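Local structure of YeaZ (Pseudomonas aeruginosa PAO579, 4Y0W) at residues A120-R125 with A169-G174; M126-W131 with V149-R154; D14-A19 with L190-E195; F68-G73 with V96-D101. The protein is an essential protein that takes part in the biosynthesis of threonylcarbamoyl adenosine, a modified nucleoside of tRNA. One frame throughout, in Å; residues are numbered along the deposited sequence.

Contact 1. Residues A120-R125 with A169-G174; sequences AAIDAR and AGTGWG. With NA (sodium ion), chain F.
A120 and A169 pair as neighbouring parallel strands, with CA atoms 4.7 Å apart, until 169-174 turns off at G170 into the 3-10 segment 171-174. The strand pairing itself supplies one bond, A121 N to A169 O at 2.9 Å. Past it, the carbonyl of A121 meets the start of the 3-10 turn: G172 N donates to A121 O over 2.8 Å, coming from above the carbonyl plane, 56° out of it. A side chain then takes over where the backbones part. T171 OG1 accepts from D123 N at 3.0 Å in an almost perfectly straight bond (178°), and it can do so because chi1 of 57° sets the hydroxyl between the backbone N and the carbonyl carbon of T171. The methyl of A121 packs obliquely against the pyrrole part of W173, CB to NE1 3.7 Å, while the polar NE1 is taken by A119 O. Further along, D123 OD1 at 2.4 Å and A124 O at 2.5 Å both bind a sodium ion. Water, the carbonyl of E128 and the hydroxyl of Y175 complete the five ligands, so the ion joins D123 and A124 to E128 and to Y175, the residue that follows 169-174. Strand 117-123 is central in its sheet, flanked by 129-137 and 167-169. Helix 101-113 covers A120 and I122 through L102 and L105, whereas A121 touches W131 of strand 129-137.

Contact 2. Residues M126-W131 with V149-R154; sequences MDEVYW and VLPPER. With NA (sodium ion), chain F.
D127 brings its carbonyl against the first turn after the partner strand, with D127 O 3.6 Å from P152 CD. Its carboxylate forms a salt bridge with R178, an arginine that also pairs with E153, so both segments are tied to the same side chain. At E128 the backbone and the side chain have separate tasks. The carbonyl E128 O binds the sodium ion at 2.6 Å, whereas the side chain, with CG anti to its own carbonyl carbon (chi1 -63°) and extended beyond it, runs alongside P151 and passes obliquely over V149. Its carboxylate oxygens rest on carbon there: OE2 of E128 is 3.8 Å from P151 CD, and OE1 is 3.6 Å from V149 CG2. V129 forms the antiparallel hydrogen-bonded pair with L150, in which V129 N to L150 O and L150 N to V129 O both measure 2.9 Å. Next comes the non-hydrogen-bonded pair of Y130 and V149, whose side chains lie side by side and point the same way; V149 CG2 meets the phenol ring obliquely, 3.7 Å from Y130 CE1. W131 ends the segment with a looser touch, its CD1 lying 4.3 Å from L150 CD1, and its indole NH reaches the carbonyl of A156. This is one end of the hairpin of strands 129-137 and 140-150. The latter is outermost in the sheet of this chain, while the former also bonds to strand 117-123 and presents Y130 to P72 and F75 of nearby loops.

Contact 3. Residues D14-A19 with L190-E195; sequences DTSTEA and LLPHAE. With NA (sodium ion), chain G.
The turn between strands 10-14 and 19-26, which joins the first two strands of an actin-like domain, wraps a sodium ion through D14, T17 and A19 and is closed by L191 and P192. D14 OD1 binds the ion at 2.5 Å, T17 OG1 at 2.8 Å and A19 O at 2.7 Å. Two small motifs shape this turn: D14 OD1 accepts from S16 N in an Asx turn, and T17 OG1 accepts from A19 N in an ST turn. The hydroxyl of S16 also donates to D14 OD1, from the syn side and close to the carboxylate plane. P192 lies across this site, its CD 3.5 Å from T17 CG2 and its CB 3.7 Å from D14 OD1. With chi1 near 67°, T17 turns its hydroxyl to the metal and its methyl to the proline. L191 covers the rest, with CD2 4.0 Å from T17 CB and CD1 near the methyl of A19. No direct hydrogen bond joins the segments; a water bound to the sodium at 2.8 Å donates to P192 O at 3.0 Å. Carbon packing thus holds 190-195 to the ion's loop, and its polar attachment there depends on the metal-bound water.

Contact 4. Residues F68-G73 with V96-D101; sequences FGRGPG and VLAVSD
F68 and G69 run beside A98 and V99 as parallel strands, and main-chain hydrogen bonds form the first group of interactions. F68 N reaches L97 O at 3.2 Å, V99 N donates to F68 O and R70 N to V99 O, the last two both at 2.9 Å. Further on, a second group continues the pairing through D101. Its backbone N donates to G71 O at 3.1 Å, straight at the hydrogen (178°) yet from well above the carbonyl plane, while its OD2 takes a weak bond from G71 N at 2.8 Å. One residue thus holds both ends of G71, just before the cis peptide that leads into P72. Packing makes the third group. The ring of F68, swung by chi1 of 71° to sit between its backbone N and carbonyl carbon, receives V96 CG1 at its edge, a tight 3.3 Å from CE1, and leans obliquely on A98, with CZ 3.8 Å from CB. R70 bends at chi2 and lays one guanidinium face over S100, whose CB is offset toward the rim of the group. These strands and helix 77-92 form a beta-alpha-beta unit. S100 is the N-cap of helix 101-113: its hydroxyl serves L102 N and also bonds to E147. As the first residue of that helix, D101 sits where the helix end would tend to stabilise negative charge; its backbone N, helped weakly by its carboxylate, holds G71, while its OD1 makes a weak bond with S16.

Contacts 1 and 2, with centres 9 Å apart, share one sodium ion and its water, and belong to the same sheet through I122 O and Y130 N at 2.8 Å. Contact 3 holds another ion, and contact 4 lies 10 Å away between centres: D14 OD2 and D101 OD1, two acidic groups, approach to 2.7 Å. The two sheets have the same strand order, as in the duplicated actin-like fold, one carrying contacts 1 and 2 and the other contact 4. P72 CB of contact 4 lies 3.4 Å from Y130 CG of contact 2, and A169 of contact 1 touches L190 of contact 3. Contacts 2 and 3 do not touch, nearest atoms about 9 Å apart.

Contact 1. Residues A120-R125 with A169-G174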
loop_
_atom_site.group_PDB
_atom_site.type_symbol
_atom_site.label_atom_id
_atom_site.label_comp_id
_atom_site.label_asym_id
_atom_site.label_seq_id
_atom_site.Cartn_x
_atom_site.Cartn_y
_atom_site.Cartn_z
ATOM N N ALA A 120 -40.875 30.748 -33.746
ATOM C CA ALA A 120 -39.831 30.571 -32.782
ATOM C C ALA A 120 -39.777 29.129 -32.436
ATOM O O ALA A 120 -40.813 28.526 -32.147
ATOM C CB ALA A 120 -40.142 31.347 -31.533
ATOM N N ALA A 121 -38.568 28.580 -32.402
ATOM C CA ALA A 121 -38.393 27.202 -32.002
ATOM C C ALA A 121 -37.109 27.076 -31.171
ATOM O O ALA A 121 -36.040 27.565 -31.549
ATOM C CB ALA A 121 -38.339 26.325 -33.229
ATOM N N ILE A 122 -37.204 26.394 -30.043
ATOM C CA ILE A 122 -36.064 26.275 -29.131
ATOM C C ILE A 122 -35.803 24.818 -28.908
ATOM O O ILE A 122 -36.737 24.085 -28.674
ATOM C CB ILE A 122 -36.340 26.966 -27.779
ATOM C CG1 ILE A 122 -36.286 28.475 -27.975
ATOM C CG2 ILE A 122 -35.316 26.538 -26.723
ATOM C CD1 ILE A 122 -36.906 29.316 -26.894
ATOM N N ASP A 123 -34.539 24.400 -28.972
ATOM C CA ASP A 123 -34.229 22.983 -28.847
ATOM C C ASP A 123 -34.684 22.497 -27.502
ATOM O O ASP A 123 -34.537 23.195 -26.504
ATOM C CB ASP A 123 -32.740 22.712 -28.992
ATOM C CG ASP A 123 -32.445 21.256 -29.230
ATOM O OD1 ASP A 123 -33.378 20.465 -29.517
ATOM O OD2 ASP A 123 -31.274 20.882 -29.156
ATOM N N ALA A 124 -35.228 21.294 -27.488
ATOM C CA ALA A 124 -35.802 20.731 -26.283
ATOM C C ALA A 124 -35.174 19.395 -26.071
ATOM O O ALA A 124 -34.452 18.897 -26.928
ATOM C CB ALA A 124 -37.305 20.571 -26.439
ATOM N N ARG A 125 -35.447 18.816 -24.916
ATOM C CA ARG A 125 -34.891 17.525 -24.567
ATOM C C ARG A 125 -35.495 16.431 -25.420
ATOM O O ARG A 125 -36.701 16.422 -25.677
ATOM C CB ARG A 125 -35.189 17.208 -23.110
ATOM C CG ARG A 125 -34.496 18.122 -22.120
ATOM C CD ARG A 125 -34.811 17.702 -20.691
ATOM N NE ARG A 125 -34.147 18.570 -19.714
ATOM C CZ ARG A 125 -32.871 18.451 -19.328
ATOM N NH1 ARG A 125 -32.089 17.488 -19.833
ATOM N NH2 ARG A 125 -32.365 19.302 -18.433
ATOM N N ALA A 169 -36.910 31.586 -36.056
ATOM C CA ALA A 169 -35.948 32.040 -35.058
ATOM C C ALA A 169 -35.775 31.048 -33.949
ATOM O O ALA A 169 -36.750 30.536 -33.417
ATOM C CB ALA A 169 -36.376 33.374 -34.483
ATOM N N GLY A 170 -34.513 30.780 -33.619
ATOM C CA GLY A 170 -34.135 30.035 -32.438
ATOM C C GLY A 170 -33.432 28.736 -32.727
ATOM O O GLY A 170 -33.484 28.230 -33.847
ATOM N N THR A 171 -32.798 28.184 -31.689
ATOM C CA THR A 171 -31.990 26.971 -31.797
ATOM C C THR A 171 -32.745 25.764 -32.321
ATOM O O THR A 171 -32.136 24.852 -32.838
ATOM C CB THR A 171 -31.342 26.575 -30.442
ATOM O OG1 THR A 171 -32.349 26.392 -29.442
ATOM C CG2 THR A 171 -30.378 27.648 -29.978
ATOM N N GLY A 172 -34.068 25.738 -32.170
ATOM C CA GLY A 172 -34.847 24.659 -32.757
ATOM C C GLY A 172 -34.724 24.582 -34.277
ATOM O O GLY A 172 -34.918 23.536 -34.881
ATOM N N TRP A 173 -34.385 25.686 -34.918
ATOM C CA TRP A 173 -34.269 25.652 -36.361
ATOM C C TRP A 173 -33.085 24.810 -36.817
ATOM O O TRP A 173 -32.947 24.514 -37.999
ATOM C CB TRP A 173 -34.308 27.064 -36.943
ATOM C CG TRP A 173 -35.691 27.595 -36.833
ATOM C CD1 TRP A 173 -36.206 28.354 -35.829
ATOM C CD2 TRP A 173 -36.771 27.311 -37.717
ATOM N NE1 TRP A 173 -37.532 28.601 -36.053
ATOM C CE2 TRP A 173 -37.907 27.969 -37.210
ATOM C CE3 TRP A 173 -36.886 26.579 -38.898
ATOM C CZ2 TRP A 173 -39.141 27.900 -37.833
ATOM C CZ3 TRP A 173 -38.121 26.507 -39.520
ATOM C CH2 TRP A 173 -39.229 27.169 -38.987
ATOM N N GLY A 174 -32.279 24.343 -35.872
ATOM C CA GLY A 174 -31.343 23.236 -36.154
ATOM C C GLY A 174 -31.990 22.006 -36.807
ATOM O O GLY A 174 -31.343 21.265 -37.543
HETATM NA NA NA F . -34.163 18.238 -29.348
HETATM O O HOH W 1 -33.748 16.714 -27.981
#

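Contact 2. Residues M126-W131 with V149-R154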
loop_
_atom_site.group_PDB
_atom_site.type_symbol
_atom_site.label_atom_id
_atom_site.label_comp_id
_atom_site.label_asym_id
_atom_site.label_seq_id
_atom_site.Cartn_x
_atom_site.Cartn_y
_atom_site.Cartn_z
ATOM N N MET A 126 -34.634 15.501 -25.832
ATOM C CA MET A 126 -35.058 14.225 -26.427
ATOM C C MET A 126 -35.786 14.298 -27.768
ATOM O O MET A 126 -36.900 13.792 -27.923
ATOM C CB MET A 126 -35.921 13.443 -25.430
ATOM C CG MET A 126 -35.221 13.124 -24.114
ATOM S SD MET A 126 -33.668 12.191 -24.248
ATOM C CE MET A 126 -33.293 11.929 -22.517
ATOM N N ASP A 127 -35.139 14.916 -28.739
ATOM C CA ASP A 127 -35.612 14.904 -30.126
ATOM C C ASP A 127 -36.927 15.620 -30.336
ATOM O O ASP A 127 -37.730 15.239 -31.173
ATOM C CB ASP A 127 -35.741 13.496 -30.618
ATOM C CG ASP A 127 -35.561 13.410 -32.122
ATOM O OD1 ASP A 127 -34.850 14.272 -32.652
ATOM O OD2 ASP A 127 -36.099 12.491 -32.789
ATOM N N GLU A 128 -37.142 16.635 -29.518
ATOM C CA GLU A 128 -38.251 17.502 -29.657
ATOM C C GLU A 128 -37.735 18.925 -29.672
ATOM O O GLU A 128 -36.555 19.183 -29.411
ATOM C CB GLU A 128 -39.228 17.261 -28.518
ATOM C CG GLU A 128 -39.820 15.844 -28.532
ATOM C CD GLU A 128 -41.049 15.709 -27.648
ATOM O OE1 GLU A 128 -41.009 16.177 -26.490
ATOM O OE2 GLU A 128 -42.069 15.160 -28.118
ATOM N N VAL A 129 -38.639 19.838 -29.978
ATOM C CA VAL A 129 -38.380 21.262 -29.968
ATOM C C VAL A 129 -39.596 21.908 -29.342
ATOM O O VAL A 129 -40.705 21.394 -29.407
ATOM C CB VAL A 129 -38.145 21.851 -31.396
ATOM C CG1 VAL A 129 -36.983 21.149 -32.085
ATOM C CG2 VAL A 129 -39.392 21.694 -32.271
ATOM N N TYR A 130 -39.365 23.037 -28.717
ATOM C CA TYR A 130 -40.405 23.822 -28.216
ATOM C C TYR A 130 -40.768 24.674 -29.396
ATOM O O TYR A 130 -39.876 25.090 -30.108
ATOM C CB TYR A 130 -39.910 24.668 -27.029
ATOM C CG TYR A 130 -39.472 23.838 -25.836
ATOM C CD1 TYR A 130 -40.403 23.289 -24.961
ATOM C CD2 TYR A 130 -38.121 23.621 -25.570
ATOM C CE1 TYR A 130 -39.998 22.525 -23.866
ATOM C CE2 TYR A 130 -37.709 22.858 -24.488
ATOM C CZ TYR A 130 -38.650 22.304 -23.642
ATOM O OH TYR A 130 -38.217 21.547 -22.573
ATOM N N TRP A 131 -42.068 24.971 -29.556
ATOM C CA TRP A 131 -42.611 25.582 -30.763
ATOM C C TRP A 131 -43.681 26.608 -30.434
ATOM O O TRP A 131 -44.585 26.350 -29.680
ATOM C CB TRP A 131 -43.154 24.509 -31.707
ATOM C CG TRP A 131 -43.720 25.007 -33.040
ATOM C CD1 TRP A 131 -45.037 25.157 -33.353
ATOM C CD2 TRP A 131 -42.991 25.407 -34.209
ATOM N NE1 TRP A 131 -45.175 25.596 -34.645
ATOM C CE2 TRP A 131 -43.939 25.764 -35.192
ATOM C CE3 TRP A 131 -41.641 25.452 -34.540
ATOM C CZ2 TRP A 131 -43.579 26.157 -36.467
ATOM C CZ3 TRP A 131 -41.281 25.866 -35.797
ATOM C CH2 TRP A 131 -42.244 26.212 -36.753
ATOM N N VAL A 149 -44.473 21.335 -27.327
ATOM C CA VAL A 149 -43.205 20.680 -27.372
ATOM C C VAL A 149 -43.474 19.482 -28.263
ATOM O O VAL A 149 -44.307 18.660 -27.935
ATOM C CB VAL A 149 -42.664 20.350 -25.954
ATOM C CG1 VAL A 149 -43.572 19.408 -25.190
ATOM C CG2 VAL A 149 -41.255 19.790 -26.046
ATOM N N LEU A 150 -42.787 19.420 -29.407
ATOM C CA LEU A 150 -43.161 18.541 -30.505
ATOM C C LEU A 150 -41.938 17.958 -31.174
ATOM O O LEU A 150 -40.890 18.594 -31.230
ATOM C CB LEU A 150 -43.902 19.327 -31.596
ATOM C CG LEU A 150 -45.195 20.085 -31.311
ATOM C CD1 LEU A 150 -45.643 20.962 -32.474
ATOM C CD2 LEU A 150 -46.271 19.097 -31.011
ATOM N N PRO A 151 -42.086 16.772 -31.766
ATOM C CA PRO A 151 -41.054 16.377 -32.716
ATOM C C PRO A 151 -41.050 17.306 -33.923
ATOM O O PRO A 151 -42.081 17.906 -34.264
ATOM C CB PRO A 151 -41.463 14.969 -33.119
ATOM C CG PRO A 151 -42.912 14.909 -32.863
ATOM C CD PRO A 151 -43.213 15.826 -31.724
ATOM N N PRO A 152 -39.896 17.450 -34.563
ATOM C CA PRO A 152 -39.819 18.465 -35.589
ATOM C C PRO A 152 -40.715 18.198 -36.778
ATOM O O PRO A 152 -41.074 19.137 -37.491
ATOM C CB PRO A 152 -38.349 18.433 -36.019
ATOM C CG PRO A 152 -37.792 17.189 -35.455
ATOM C CD PRO A 152 -38.573 16.919 -34.223
ATOM N N GLU A 153 -41.077 16.941 -36.987
ATOM C CA GLU A 153 -41.912 16.601 -38.142
ATOM C C GLU A 153 -43.377 17.037 -37.989
ATOM O O GLU A 153 -44.086 17.110 -38.967
ATOM C CB GLU A 153 -41.798 15.119 -38.583
ATOM C CG GLU A 153 -41.172 14.096 -37.657
ATOM C CD GLU A 153 -39.677 14.252 -37.483
ATOM O OE1 GLU A 153 -38.878 14.053 -38.428
ATOM O OE2 GLU A 153 -39.312 14.591 -36.352
ATOM N N ARG A 154 -43.798 17.391 -36.789
ATOM C CA ARG A 154 -45.161 17.796 -36.545
ATOM C C ARG A 154 -45.346 19.307 -36.368
ATOM O O ARG A 154 -46.469 19.755 -36.156
ATOM C CB ARG A 154 -45.686 17.050 -35.319
ATOM C CG ARG A 154 -45.788 15.538 -35.526
ATOM C CD ARG A 154 -46.189 14.807 -34.249
ATOM N NE ARG A 154 -47.618 14.948 -33.961
ATOM C CZ ARG A 154 -48.143 15.174 -32.756
ATOM N NH1 ARG A 154 -47.376 15.307 -31.678
ATOM N NH2 ARG A 154 -49.456 15.283 -32.623
HETATM NA NA NA F . -34.163 18.238 -29.348
HETATM O O HOH W 1 -33.748 16.714 -27.981
#

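Contact 3. Residues D14-A19 with L190-E195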
loop_
_atom_site.group_PDB
_atom_site.type_symbol
_atom_site.label_atom_id
_atom_site.label_comp_id
_atom_site.label_asym_id
_atom_site.label_seq_id
_atom_site.Cartn_x
_atom_site.Cartn_y
_atom_site.Cartn_z
ATOM N N ASP A 14 -33.510 37.646 -17.931
ATOM C CA ASP A 14 -33.582 36.364 -18.593
ATOM C C ASP A 14 -32.284 35.599 -18.437
ATOM O O ASP A 14 -31.197 36.145 -18.674
ATOM C CB ASP A 14 -33.895 36.559 -20.076
ATOM C CG ASP A 14 -34.351 35.293 -20.711
ATOM O OD1 ASP A 14 -33.476 34.490 -21.065
ATOM O OD2 ASP A 14 -35.575 35.074 -20.802
ATOM N N THR A 15 -32.405 34.335 -18.040
ATOM C CA THR A 15 -31.244 33.460 -17.866
ATOM C C THR A 15 -31.554 32.081 -18.395
ATOM O O THR A 15 -31.054 31.092 -17.897
ATOM C CB THR A 15 -30.833 33.359 -16.379
ATOM O OG1 THR A 15 -31.941 32.932 -15.591
ATOM C CG2 THR A 15 -30.335 34.700 -15.837
ATOM N N SER A 16 -32.393 32.006 -19.414
ATOM C CA SER A 16 -32.908 30.716 -19.894
ATOM C C SER A 16 -31.974 29.948 -20.831
ATOM O O SER A 16 -32.180 28.758 -21.069
ATOM C CB SER A 16 -34.249 30.937 -20.579
ATOM O OG SER A 16 -34.159 32.095 -21.387
ATOM N N THR A 17 -30.936 30.628 -21.297
ATOM C CA THR A 17 -29.981 30.129 -22.274
ATOM C C THR A 17 -28.579 30.444 -21.765
ATOM O O THR A 17 -28.400 30.813 -20.599
ATOM C CB THR A 17 -30.175 30.823 -23.646
ATOM O OG1 THR A 17 -29.835 32.209 -23.534
ATOM C CG2 THR A 17 -31.608 30.668 -24.133
ATOM N N GLU A 18 -27.590 30.298 -22.642
ATOM C CA GLU A 18 -26.205 30.693 -22.352
ATOM C C GLU A 18 -26.073 32.186 -21.992
ATOM O O GLU A 18 -25.156 32.583 -21.269
ATOM C CB GLU A 18 -25.300 30.361 -23.553
ATOM C CG GLU A 18 -23.907 29.898 -23.153
ATOM C CD GLU A 18 -23.084 29.397 -24.325
ATOM O OE1 GLU A 18 -23.623 29.301 -25.449
ATOM O OE2 GLU A 18 -21.891 29.099 -24.118
ATOM N N ALA A 19 -26.996 33.002 -22.485
ATOM C CA ALA A 19 -26.947 34.446 -22.266
ATOM C C ALA A 19 -27.640 34.863 -20.980
ATOM O O ALA A 19 -28.681 34.341 -20.617
ATOM C CB ALA A 19 -27.576 35.178 -23.437
ATOM N N LEU A 190 -30.277 32.599 -32.738
ATOM C CA LEU A 190 -30.932 33.652 -31.979
ATOM C C LEU A 190 -31.377 33.207 -30.570
ATOM O O LEU A 190 -31.963 32.118 -30.373
ATOM C CB LEU A 190 -32.132 34.194 -32.741
ATOM C CG LEU A 190 -32.570 35.576 -32.284
ATOM C CD1 LEU A 190 -31.503 36.595 -32.659
ATOM C CD2 LEU A 190 -33.893 35.950 -32.919
ATOM N N LEU A 191 -31.097 34.078 -29.605
ATOM C CA LEU A 191 -31.375 33.814 -28.187
ATOM C C LEU A 191 -32.241 34.923 -27.611
ATOM O O LEU A 191 -32.322 35.996 -28.186
ATOM C CB LEU A 191 -30.083 33.735 -27.387
ATOM C CG LEU A 191 -29.029 32.699 -27.763
ATOM C CD1 LEU A 191 -27.780 32.896 -26.922
ATOM C CD2 LEU A 191 -29.538 31.295 -27.576
ATOM N N PRO A 192 -32.910 34.655 -26.483
ATOM C CA PRO A 192 -33.719 35.669 -25.828
ATOM C C PRO A 192 -32.852 36.802 -25.323
ATOM O O PRO A 192 -31.725 36.570 -24.948
ATOM C CB PRO A 192 -34.342 34.921 -24.643
ATOM C CG PRO A 192 -34.312 33.495 -25.025
ATOM C CD PRO A 192 -33.089 33.334 -25.869
ATOM N N HIS A 193 -33.404 38.004 -25.313
ATOM C CA HIS A 193 -32.729 39.218 -24.860
ATOM C C HIS A 193 -33.710 40.024 -23.967
ATOM O O HIS A 193 -34.882 40.228 -24.314
ATOM C CB HIS A 193 -32.320 40.016 -26.100
ATOM C CG HIS A 193 -31.320 41.099 -25.855
ATOM N ND1 HIS A 193 -31.548 42.149 -24.995
ATOM C CD2 HIS A 193 -30.117 41.336 -26.423
ATOM C CE1 HIS A 193 -30.507 42.957 -25.003
ATOM N NE2 HIS A 193 -29.621 42.482 -25.858
ATOM N N ALA A 194 -33.222 40.472 -22.819
ATOM C CA ALA A 194 -34.059 41.097 -21.802
ATOM C C ALA A 194 -34.754 42.371 -22.312
ATOM O O ALA A 194 -35.882 42.693 -21.896
ATOM C CB ALA A 194 -33.224 41.388 -20.562
ATOM N N GLU A 195 -34.083 43.092 -23.205
ATOM C CA GLU A 195 -34.688 44.261 -23.869
ATOM C C GLU A 195 -36.010 43.947 -24.557
ATOM O O GLU A 195 -36.934 44.766 -24.562
ATOM C CB GLU A 195 -33.751 44.869 -24.905
ATOM C CG GLU A 195 -34.233 46.247 -25.338
ATOM C CD GLU A 195 -33.381 46.901 -26.401
ATOM O OE1 GLU A 195 -32.171 46.582 -26.529
ATOM O OE2 GLU A 195 -33.947 47.761 -27.105
HETATM NA NA NA G . -31.111 33.923 -21.758
HETATM O O HOH W 2 -30.659 36.608 -22.119
#

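Contact 4. Residues F68-G73 with V96-D101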
loop_
_atom_site.group_PDB
_atom_site.type_symbol
_atom_site.label_atom_id
_atom_site.label_comp_id
_atom_site.label_asym_id
_atom_site.label_seq_id
_atom_site.Cartn_x
_atom_site.Cartn_y
_atom_site.Cartn_z
ATOM N N PHE A 68 -39.722 38.108 -16.099
ATOM C CA PHE A 68 -38.719 37.099 -16.341
ATOM C C PHE A 68 -39.173 36.192 -17.497
ATOM O O PHE A 68 -40.368 36.037 -17.753
ATOM C CB PHE A 68 -38.438 36.327 -15.063
ATOM C CG PHE A 68 -39.552 35.411 -14.636
ATOM C CD1 PHE A 68 -40.695 35.904 -14.080
ATOM C CD2 PHE A 68 -39.429 34.046 -14.799
ATOM C CE1 PHE A 68 -41.720 35.054 -13.710
ATOM C CE2 PHE A 68 -40.438 33.190 -14.421
ATOM C CZ PHE A 68 -41.586 33.695 -13.873
ATOM N N GLY A 69 -38.204 35.641 -18.211
ATOM C CA GLY A 69 -38.449 34.561 -19.155
ATOM C C GLY A 69 -38.729 33.306 -18.363
ATOM O O GLY A 69 -37.914 32.873 -17.551
ATOM N N ARG A 70 -39.889 32.717 -18.587
ATOM C CA ARG A 70 -40.264 31.513 -17.863
ATOM C C ARG A 70 -39.921 30.240 -18.627
ATOM O O ARG A 70 -40.467 29.177 -18.351
ATOM C CB ARG A 70 -41.728 31.549 -17.457
ATOM C CG ARG A 70 -42.707 31.830 -18.574
ATOM C CD ARG A 70 -43.147 30.561 -19.224
ATOM N NE ARG A 70 -44.364 30.755 -19.984
ATOM C CZ ARG A 70 -44.609 30.179 -21.156
ATOM N NH1 ARG A 70 -43.703 29.405 -21.730
ATOM N NH2 ARG A 70 -45.760 30.405 -21.772
ATOM N N GLY A 71 -38.968 30.341 -19.549
ATOM C CA GLY A 71 -38.652 29.235 -20.438
ATOM C C GLY A 71 -39.618 29.204 -21.599
ATOM O O GLY A 71 -40.522 30.058 -21.682
ATOM N N PRO A 72 -39.481 28.220 -22.482
ATOM C CA PRO A 72 -38.562 27.104 -22.311
ATOM C C PRO A 72 -37.102 27.448 -22.576
ATOM O O PRO A 72 -36.791 28.512 -23.116
ATOM C CB PRO A 72 -39.061 26.071 -23.336
ATOM C CG PRO A 72 -39.737 26.887 -24.385
ATOM C CD PRO A 72 -40.334 28.058 -23.674
ATOM N N GLY A 73 -36.234 26.522 -22.174
ATOM C CA GLY A 73 -34.779 26.648 -22.318
ATOM C C GLY A 73 -34.080 25.745 -21.316
ATOM O O GLY A 73 -34.660 24.756 -20.863
ATOM N N VAL A 96 -45.057 39.990 -10.311
ATOM C CA VAL A 96 -44.235 39.235 -11.227
ATOM C C VAL A 96 -44.935 39.032 -12.589
ATOM O O VAL A 96 -46.138 38.775 -12.667
ATOM C CB VAL A 96 -43.951 37.879 -10.579
ATOM C CG1 VAL A 96 -43.361 36.903 -11.572
ATOM C CG2 VAL A 96 -43.039 38.083 -9.376
ATOM N N LEU A 97 -44.162 39.156 -13.654
ATOM C CA LEU A 97 -44.672 39.005 -15.023
ATOM C C LEU A 97 -43.924 37.904 -15.765
ATOM O O LEU A 97 -42.867 38.151 -16.323
ATOM C CB LEU A 97 -44.512 40.328 -15.773
ATOM C CG LEU A 97 -45.489 41.424 -15.343
ATOM C CD1 LEU A 97 -45.013 42.747 -15.897
ATOM C CD2 LEU A 97 -46.910 41.134 -15.820
ATOM N N ALA A 98 -44.465 36.692 -15.743
ATOM C CA ALA A 98 -43.922 35.560 -16.514
ATOM C C ALA A 98 -44.126 35.749 -18.010
ATOM O O ALA A 98 -45.221 35.961 -18.449
ATOM C CB ALA A 98 -44.586 34.268 -16.096
ATOM N N VAL A 99 -43.055 35.669 -18.790
ATOM C CA VAL A 99 -43.165 35.807 -20.229
ATOM C C VAL A 99 -42.430 34.691 -20.932
ATOM O O VAL A 99 -41.348 34.293 -20.515
ATOM C CB VAL A 99 -42.567 37.103 -20.701
ATOM C CG1 VAL A 99 -42.574 37.150 -22.218
ATOM C CG2 VAL A 99 -43.310 38.273 -20.098
ATOM N N SER A 100 -43.007 34.227 -22.033
ATOM C CA SER A 100 -42.462 33.103 -22.782
ATOM C C SER A 100 -41.210 33.486 -23.503
ATOM O O SER A 100 -41.137 34.536 -24.159
ATOM C CB SER A 100 -43.456 32.636 -23.831
ATOM O OG SER A 100 -42.959 31.482 -24.456
ATOM N N ASP A 101 -40.236 32.598 -23.437
ATOM C CA ASP A 101 -39.004 32.776 -24.203
ATOM C C ASP A 101 -39.187 32.651 -25.702
ATOM O O ASP A 101 -38.356 33.158 -26.443
ATOM C CB ASP A 101 -37.936 31.811 -23.729
ATOM C CG ASP A 101 -37.215 32.335 -22.503
ATOM O OD1 ASP A 101 -36.540 33.395 -22.622
ATOM O OD2 ASP A 101 -37.337 31.710 -21.431
#